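Local coordinates for cytolethal distending toxin protein B (Haemophilus ducreyi, PDB 1SR4) that probably acts as the DNase I-like nuclease subunit of a bacterial genotoxin, damaging the DNA of target cells, at residues A45-R57 and G63-T75. Sequence-based numbering, arbitrary orientation.
Sequences AGSLPSSAVRTSR and GTPIEEYTWNLGT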
ATOM      1  N   ALA B  45      -4.153  10.148   9.354  1.00  9.54           N
ATOM      2  CA  ALA B  45      -5.274   9.305   8.968  1.00 10.04           C
ATOM      3  C   ALA B  45      -6.509  10.005   8.422  1.00 10.36           C
ATOM      4  O   ALA B  45      -7.329   9.376   7.731  1.00 10.79           O
ATOM      5  CB  ALA B  45      -5.671   8.417  10.155  1.00  9.41           C
ATOM      6  N   GLY B  46      -6.651  11.290   8.712  1.00 10.38           N
ATOM      7  CA  GLY B  46      -7.838  11.988   8.255  1.00 10.39           C
ATOM      8  C   GLY B  46      -9.048  11.346   8.917  1.00 11.81           C
ATOM      9  O   GLY B  46      -9.005  11.012  10.110  1.00  9.65           O
ATOM     10  N   SER B  47     -10.128  11.190   8.149  1.00 12.60           N
ATOM     11  CA  SER B  47     -11.362  10.554   8.618  1.00 13.17           C
ATOM     12  C   SER B  47     -11.235   9.047   8.419  1.00 13.48           C
ATOM     13  O   SER B  47     -10.499   8.593   7.530  1.00 12.79           O
ATOM     14  CB  SER B  47     -12.574  11.037   7.798  1.00 14.23           C
ATOM     15  OG  SER B  47     -12.898  12.384   8.082  1.00 16.90           O
ATOM     16  N   LEU B  48     -11.946   8.260   9.221  1.00 12.49           N
ATOM     17  CA  LEU B  48     -11.880   6.804   9.045  1.00 13.33           C
ATOM     18  C   LEU B  48     -12.699   6.431   7.823  1.00 13.06           C
ATOM     19  O   LEU B  48     -13.420   7.269   7.285  1.00 12.84           O
ATOM     20  CB  LEU B  48     -12.450   6.078  10.269  1.00 13.81           C
ATOM     21  CG  LEU B  48     -11.635   6.173  11.565  1.00 13.83           C
ATOM     22  CD1 LEU B  48     -12.238   5.255  12.639  1.00 12.18           C
ATOM     23  CD2 LEU B  48     -10.192   5.755  11.278  1.00 12.67           C
ATOM     24  N   PRO B  49     -12.593   5.170   7.353  1.00 13.42           N
ATOM     25  CA  PRO B  49     -13.383   4.770   6.184  1.00 11.69           C
ATOM     26  C   PRO B  49     -14.843   5.060   6.541  1.00 14.15           C
ATOM     27  O   PRO B  49     -15.234   4.886   7.697  1.00 12.76           O
ATOM     28  CB  PRO B  49     -13.107   3.270   6.087  1.00 12.14           C
ATOM     29  CG  PRO B  49     -11.677   3.162   6.615  1.00 11.44           C
ATOM     30  CD  PRO B  49     -11.723   4.068   7.816  1.00 10.79           C
ATOM     31  N   SER B  50     -15.651   5.490   5.576  1.00 12.94           N
ATOM     32  CA  SER B  50     -17.047   5.803   5.887  1.00 14.70           C
ATOM     33  C   SER B  50     -17.822   4.589   6.395  1.00 14.35           C
ATOM     34  O   SER B  50     -18.785   4.745   7.128  1.00 13.81           O
ATOM     35  CB  SER B  50     -17.763   6.391   4.661  1.00 14.63           C
ATOM     36  OG  SER B  50     -17.799   5.442   3.610  1.00 20.30           O
ATOM     37  N   SER B  51     -17.404   3.377   6.032  1.00 12.63           N
ATOM     38  CA  SER B  51     -18.135   2.202   6.504  1.00 13.01           C
ATOM     39  C   SER B  51     -17.709   1.711   7.894  1.00 12.68           C
ATOM     40  O   SER B  51     -18.299   0.761   8.428  1.00 12.01           O
ATOM     41  CB  SER B  51     -18.018   1.055   5.498  1.00 11.91           C
ATOM     42  OG  SER B  51     -16.718   0.523   5.529  1.00 15.78           O
ATOM     43  N   ALA B  52     -16.693   2.336   8.490  1.00 12.22           N
ATOM     44  CA  ALA B  52     -16.261   1.928   9.833  1.00 12.30           C
ATOM     45  C   ALA B  52     -17.357   2.241  10.851  1.00 12.63           C
ATOM     46  O   ALA B  52     -18.014   3.284  10.783  1.00 12.69           O
ATOM     47  CB  ALA B  52     -14.964   2.639  10.240  1.00 11.61           C
ATOM     48  N   VAL B  53     -17.516   1.346  11.815  1.00 10.35           N
ATOM     49  CA  VAL B  53     -18.547   1.497  12.824  1.00 13.83           C
ATOM     50  C   VAL B  53     -17.994   1.603  14.240  1.00 12.60           C
ATOM     51  O   VAL B  53     -17.210   0.774  14.681  1.00 12.26           O
ATOM     52  CB  VAL B  53     -19.541   0.305  12.749  1.00 14.45           C
ATOM     53  CG1 VAL B  53     -20.674   0.490  13.759  1.00 16.88           C
ATOM     54  CG2 VAL B  53     -20.098   0.196  11.320  1.00 17.15           C
ATOM     55  N   ARG B  54     -18.421   2.646  14.934  1.00 13.96           N
ATOM     56  CA  ARG B  54     -18.012   2.905  16.309  1.00 15.97           C
ATOM     57  C   ARG B  54     -18.581   1.830  17.235  1.00 15.42           C
ATOM     58  O   ARG B  54     -19.768   1.534  17.169  1.00 15.24           O
ATOM     59  CB  ARG B  54     -18.537   4.278  16.742  1.00 17.82           C
ATOM     60  CG  ARG B  54     -18.202   4.662  18.174  1.00 23.50           C
ATOM     61  CD  ARG B  54     -16.742   5.035  18.365  1.00 26.91           C
ATOM     62  NE  ARG B  54     -16.512   5.544  19.717  1.00 30.85           N
ATOM     63  CZ  ARG B  54     -16.147   4.803  20.761  1.00 33.23           C
ATOM     64  NH1 ARG B  54     -15.943   3.488  20.637  1.00 32.22           N
ATOM     65  NH2 ARG B  54     -16.014   5.382  21.949  1.00 34.55           N
ATOM     66  N   THR B  55     -17.751   1.235  18.084  1.00 13.73           N
ATOM     67  CA  THR B  55     -18.271   0.222  19.000  1.00 16.61           C
ATOM     68  C   THR B  55     -18.757   0.940  20.257  1.00 17.59           C
ATOM     69  O   THR B  55     -18.581   2.140  20.391  1.00 17.48           O
ATOM     70  CB  THR B  55     -17.202  -0.790  19.429  1.00 14.51           C
ATOM     71  OG1 THR B  55     -16.295  -0.170  20.348  1.00 12.98           O
ATOM     72  CG2 THR B  55     -16.429  -1.300  18.206  1.00 16.59           C
ATOM     73  N   SER B  56     -19.366   0.203  21.176  1.00 21.13           N
ATOM     74  CA  SER B  56     -19.856   0.785  22.430  1.00 23.39           C
ATOM     75  C   SER B  56     -18.749   0.876  23.476  1.00 24.69           C
ATOM     76  O   SER B  56     -18.921   1.486  24.532  1.00 25.50           O
ATOM     77  CB  SER B  56     -20.985  -0.072  23.010  1.00 24.18           C
ATOM     78  OG  SER B  56     -22.044  -0.206  22.082  1.00 30.98           O
ATOM     79  N   ARG B  57     -17.617   0.253  23.192  1.00 25.18           N
ATOM     80  CA  ARG B  57     -16.516   0.251  24.134  1.00 27.54           C
ATOM     81  C   ARG B  57     -15.996   1.644  24.443  1.00 29.17           C
ATOM     82  O   ARG B  57     -15.887   2.490  23.565  1.00 29.11           O
ATOM     83  CB  ARG B  57     -15.370  -0.600  23.599  1.00 25.69           C
ATOM     84  CG  ARG B  57     -14.236  -0.750  24.572  1.00 25.13           C
ATOM     85  CD  ARG B  57     -13.046  -1.434  23.930  1.00 24.59           C
ATOM     86  NE  ARG B  57     -11.996  -1.710  24.907  1.00 23.78           N
ATOM     87  CZ  ARG B  57     -10.895  -2.409  24.649  1.00 23.95           C
ATOM     88  NH1 ARG B  57     -10.680  -2.907  23.428  1.00 17.17           N
ATOM     89  NH2 ARG B  57     -10.014  -2.630  25.623  1.00 22.86           N
ATOM     90  N   GLY B  63      -7.514  13.042  28.618  1.00 41.56           N
ATOM     91  CA  GLY B  63      -7.826  14.139  27.717  1.00 38.94           C
ATOM     92  C   GLY B  63      -7.633  13.856  26.235  1.00 36.92           C
ATOM     93  O   GLY B  63      -8.284  14.486  25.392  1.00 37.07           O
ATOM     94  N   THR B  64      -6.737  12.929  25.905  1.00 33.39           N
ATOM     95  CA  THR B  64      -6.492  12.594  24.506  1.00 29.58           C
ATOM     96  C   THR B  64      -7.540  11.599  24.029  1.00 28.00           C
ATOM     97  O   THR B  64      -7.727  10.543  24.621  1.00 25.88           O
ATOM     98  CB  THR B  64      -5.095  11.979  24.286  1.00 28.35           C
ATOM     99  OG1 THR B  64      -4.093  12.916  24.685  1.00 27.87           O
ATOM    100  CG2 THR B  64      -4.888  11.656  22.818  1.00 27.14           C
ATOM    101  N   PRO B  65      -8.239  11.937  22.943  1.00 26.73           N
ATOM    102  CA  PRO B  65      -9.278  11.081  22.374  1.00 25.81           C
ATOM    103  C   PRO B  65      -8.744   9.751  21.822  1.00 25.71           C
ATOM    104  O   PRO B  65      -7.646   9.680  21.265  1.00 23.66           O
ATOM    105  CB  PRO B  65      -9.882  11.963  21.284  1.00 26.64           C
ATOM    106  CG  PRO B  65      -8.698  12.772  20.819  1.00 26.72           C
ATOM    107  CD  PRO B  65      -8.046  13.152  22.130  1.00 26.75           C
ATOM    108  N   ILE B  66      -9.523   8.697  22.003  1.00 24.45           N
ATOM    109  CA  ILE B  66      -9.155   7.383  21.502  1.00 25.06           C
ATOM    110  C   ILE B  66     -10.453   6.588  21.472  1.00 23.76           C
ATOM    111  O   ILE B  66     -11.138   6.466  22.485  1.00 23.67           O
ATOM    112  CB  ILE B  66      -8.076   6.718  22.406  1.00 27.12           C
ATOM    113  CG1 ILE B  66      -7.393   5.571  21.657  1.00 29.80           C
ATOM    114  CG2 ILE B  66      -8.685   6.248  23.716  1.00 29.78           C
ATOM    115  CD1 ILE B  66      -8.295   4.424  21.299  1.00 30.95           C
ATOM    116  N   GLU B  67     -10.809   6.075  20.299  1.00 20.44           N
ATOM    117  CA  GLU B  67     -12.056   5.337  20.156  1.00 19.04           C
ATOM    118  C   GLU B  67     -11.842   4.046  19.388  1.00 16.27           C
ATOM    119  O   GLU B  67     -10.903   3.931  18.599  1.00 15.71           O
ATOM    120  CB  GLU B  67     -13.085   6.194  19.414  1.00 21.28           C
ATOM    121  CG  GLU B  67     -13.426   7.505  20.087  1.00 26.80           C
ATOM    122  CD  GLU B  67     -14.201   8.430  19.164  1.00 31.09           C
ATOM    123  OE1 GLU B  67     -13.714   8.719  18.048  1.00 31.57           O
ATOM    124  OE2 GLU B  67     -15.300   8.871  19.549  1.00 34.70           O
ATOM    125  N   GLU B  68     -12.721   3.081  19.616  1.00 13.38           N
ATOM    126  CA  GLU B  68     -12.635   1.799  18.930  1.00 13.06           C
ATOM    127  C   GLU B  68     -13.723   1.681  17.857  1.00 13.02           C
ATOM    128  O   GLU B  68     -14.881   2.035  18.098  1.00 13.79           O
ATOM    129  CB  GLU B  68     -12.789   0.664  19.936  1.00 12.06           C
ATOM    130  CG  GLU B  68     -12.667  -0.736  19.339  1.00 12.23           C
ATOM    131  CD  GLU B  68     -13.056  -1.809  20.346  1.00 11.69           C
ATOM    132  OE1 GLU B  68     -14.239  -1.854  20.723  1.00 12.50           O
ATOM    133  OE2 GLU B  68     -12.191  -2.599  20.772  1.00 13.96           O
ATOM    134  N   TYR B  69     -13.340   1.190  16.675  1.00 11.90           N
ATOM    135  CA  TYR B  69     -14.263   0.985  15.559  1.00 10.49           C
ATOM    136  C   TYR B  69     -14.006  -0.398  14.971  1.00 11.71           C
ATOM    137  O   TYR B  69     -12.967  -1.005  15.230  1.00  9.18           O
ATOM    138  CB  TYR B  69     -14.000   1.992  14.426  1.00 10.92           C
ATOM    139  CG  TYR B  69     -14.365   3.422  14.725  1.00 12.68           C
ATOM    140  CD1 TYR B  69     -15.506   4.006  14.160  1.00 13.62           C
ATOM    141  CD2 TYR B  69     -13.574   4.193  15.566  1.00 12.52           C
ATOM    142  CE1 TYR B  69     -15.842   5.341  14.439  1.00 17.52           C
ATOM    143  CE2 TYR B  69     -13.896   5.516  15.850  1.00 17.35           C
ATOM    144  CZ  TYR B  69     -15.029   6.086  15.287  1.00 17.56           C
ATOM    145  OH  TYR B  69     -15.352   7.387  15.599  1.00 21.78           O
ATOM    146  N   THR B  70     -14.967  -0.888  14.192  1.00 11.42           N
ATOM    147  CA  THR B  70     -14.778  -2.126  13.453  1.00 11.89           C
ATOM    148  C   THR B  70     -14.973  -1.696  11.993  1.00 12.13           C
ATOM    149  O   THR B  70     -15.706  -0.739  11.688  1.00 11.89           O
ATOM    150  CB  THR B  70     -15.793  -3.255  13.805  1.00 12.95           C
ATOM    151  OG1 THR B  70     -17.131  -2.807  13.573  1.00 13.84           O
ATOM    152  CG2 THR B  70     -15.613  -3.711  15.261  1.00 15.52           C
ATOM    153  N   TRP B  71     -14.297  -2.390  11.092  1.00 11.39           N
ATOM    154  CA  TRP B  71     -14.368  -2.060   9.682  1.00 10.44           C
ATOM    155  C   TRP B  71     -14.327  -3.372   8.924  1.00  9.84           C
ATOM    156  O   TRP B  71     -13.453  -4.198   9.170  1.00 10.06           O
ATOM    157  CB  TRP B  71     -13.174  -1.174   9.322  1.00  9.48           C
ATOM    158  CG  TRP B  71     -13.070  -0.801   7.879  1.00 11.41           C
ATOM    159  CD1 TRP B  71     -14.089  -0.505   7.026  1.00 12.39           C
ATOM    160  CD2 TRP B  71     -11.859  -0.614   7.140  1.00 12.51           C
ATOM    161  NE1 TRP B  71     -13.593  -0.142   5.796  1.00 13.16           N
ATOM    162  CE2 TRP B  71     -12.223  -0.199   5.840  1.00 13.37           C
ATOM    163  CE3 TRP B  71     -10.501  -0.750   7.454  1.00 12.98           C
ATOM    164  CZ2 TRP B  71     -11.275   0.079   4.849  1.00 14.05           C
ATOM    165  CZ3 TRP B  71      -9.554  -0.472   6.470  1.00 14.24           C
ATOM    166  CH2 TRP B  71      -9.950  -0.063   5.181  1.00 14.67           C
ATOM    167  N   ASN B  72     -15.279  -3.562   8.022  1.00  9.21           N
ATOM    168  CA  ASN B  72     -15.367  -4.799   7.258  1.00  9.14           C
ATOM    169  C   ASN B  72     -14.655  -4.692   5.918  1.00  9.00           C
ATOM    170  O   ASN B  72     -15.110  -3.982   5.029  1.00 11.09           O
ATOM    171  CB  ASN B  72     -16.841  -5.168   7.044  1.00  8.67           C
ATOM    172  CG  ASN B  72     -17.011  -6.506   6.347  1.00  9.43           C
ATOM    173  OD1 ASN B  72     -16.028  -7.225   6.111  1.00  9.33           O
ATOM    174  ND2 ASN B  72     -18.257  -6.850   6.014  1.00  8.98           N
ATOM    175  N   LEU B  73     -13.540  -5.404   5.775  1.00  9.67           N
ATOM    176  CA  LEU B  73     -12.762  -5.384   4.534  1.00 10.59           C
ATOM    177  C   LEU B  73     -13.388  -6.314   3.490  1.00 12.04           C
ATOM    178  O   LEU B  73     -12.977  -6.330   2.325  1.00 12.45           O
ATOM    179  CB  LEU B  73     -11.317  -5.830   4.806  1.00 11.55           C
ATOM    180  CG  LEU B  73     -10.510  -5.018   5.826  1.00  9.94           C
ATOM    181  CD1 LEU B  73      -9.218  -5.763   6.162  1.00 13.84           C
ATOM    182  CD2 LEU B  73     -10.203  -3.632   5.267  1.00 12.97           C
ATOM    183  N   GLY B  74     -14.360  -7.110   3.921  1.00 10.06           N
ATOM    184  CA  GLY B  74     -15.030  -8.004   3.003  1.00  9.21           C
ATOM    185  C   GLY B  74     -16.453  -7.543   2.744  1.00 10.22           C
ATOM    186  O   GLY B  74     -16.794  -6.377   2.973  1.00 11.14           O
ATOM    187  N   THR B  75     -17.287  -8.460   2.261  1.00  9.18           N
ATOM    188  CA  THR B  75     -18.686  -8.176   1.960  1.00  9.05           C
ATOM    189  C   THR B  75     -19.568  -8.455   3.189  1.00  9.61           C
ATOM    190  O   THR B  75     -19.093  -8.976   4.195  1.00 10.65           O
ATOM    191  CB  THR B  75     -19.175  -9.076   0.792  1.00 10.77           C
ATOM    192  OG1 THR B  75     -19.109 -10.453   1.193  1.00  9.33           O
ATOM    193  CG2 THR B  75     -18.273  -8.889  -0.445  1.00  9.69           C
TER
HETATM  194  O   HOH W   1     -17.501  -1.975   8.255  1.00 14.93           O
HETATM  195  O   HOH W   2     -17.108  -2.044   4.638  1.00 23.37           O
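Glu-68, Arg-54 and Tyr-69 meet where the short edge strand 53-54 is added, antiparallel, to strand 67-72 at the margin of a sheet of the DNase I-like fold, and they illustrate how side chains can secure an edge with few backbone bonds. Val-53 and Thr-70 form the hydrogen-bonded pair, Val-53 N reaching Thr-70 O at 2.8 Å and Thr-70 N returning to Val-53 O. Two residues on, Thr-55 N gives an almost straight bond to Glu-68 O (178° at the hydrogen). That oxygen is gripped twice, because Arg-54 NH1 also donates to it, in the carbonyl plane and on a lone pair.

Arg-54 and Tyr-69 are the adjacent non-hydrogen-bonded pair. The arginine chain bends at its second torsion (chi2 74°), laying CD over one face of the phenol ring, 3.9 Å from its centroid, while Arg-54 NE turns to Glu-67 OE2 in a 3.5 Å salt bridge. Against the opposite face Leu-48 CD1 sits over the ring centre, 3.5 Å from the centroid, so the tyrosine is clasped between two aliphatic groups. Pro-49 CG similarly covers a face of Trp-71, whose indole extends towards helix 20-31.

The Glu-68 carboxylate, buried and carried by an extended chain, is divided between partners. OE2 forms a salt bridge with Arg-57 NH1, which comes from above the carboxylate plane, and it also has hydrogen bonds to Tyr-85 OH and Gln-105 NE2; the same NH1 is also hydrogen-bonded to Ala-106 O. Glu-68 OE1, on its anti lone pair, receives the hydroxyl of Thr-55 (OG1) at 2.7 Å, and the same OG1 accepts Arg-57 N in an ST turn.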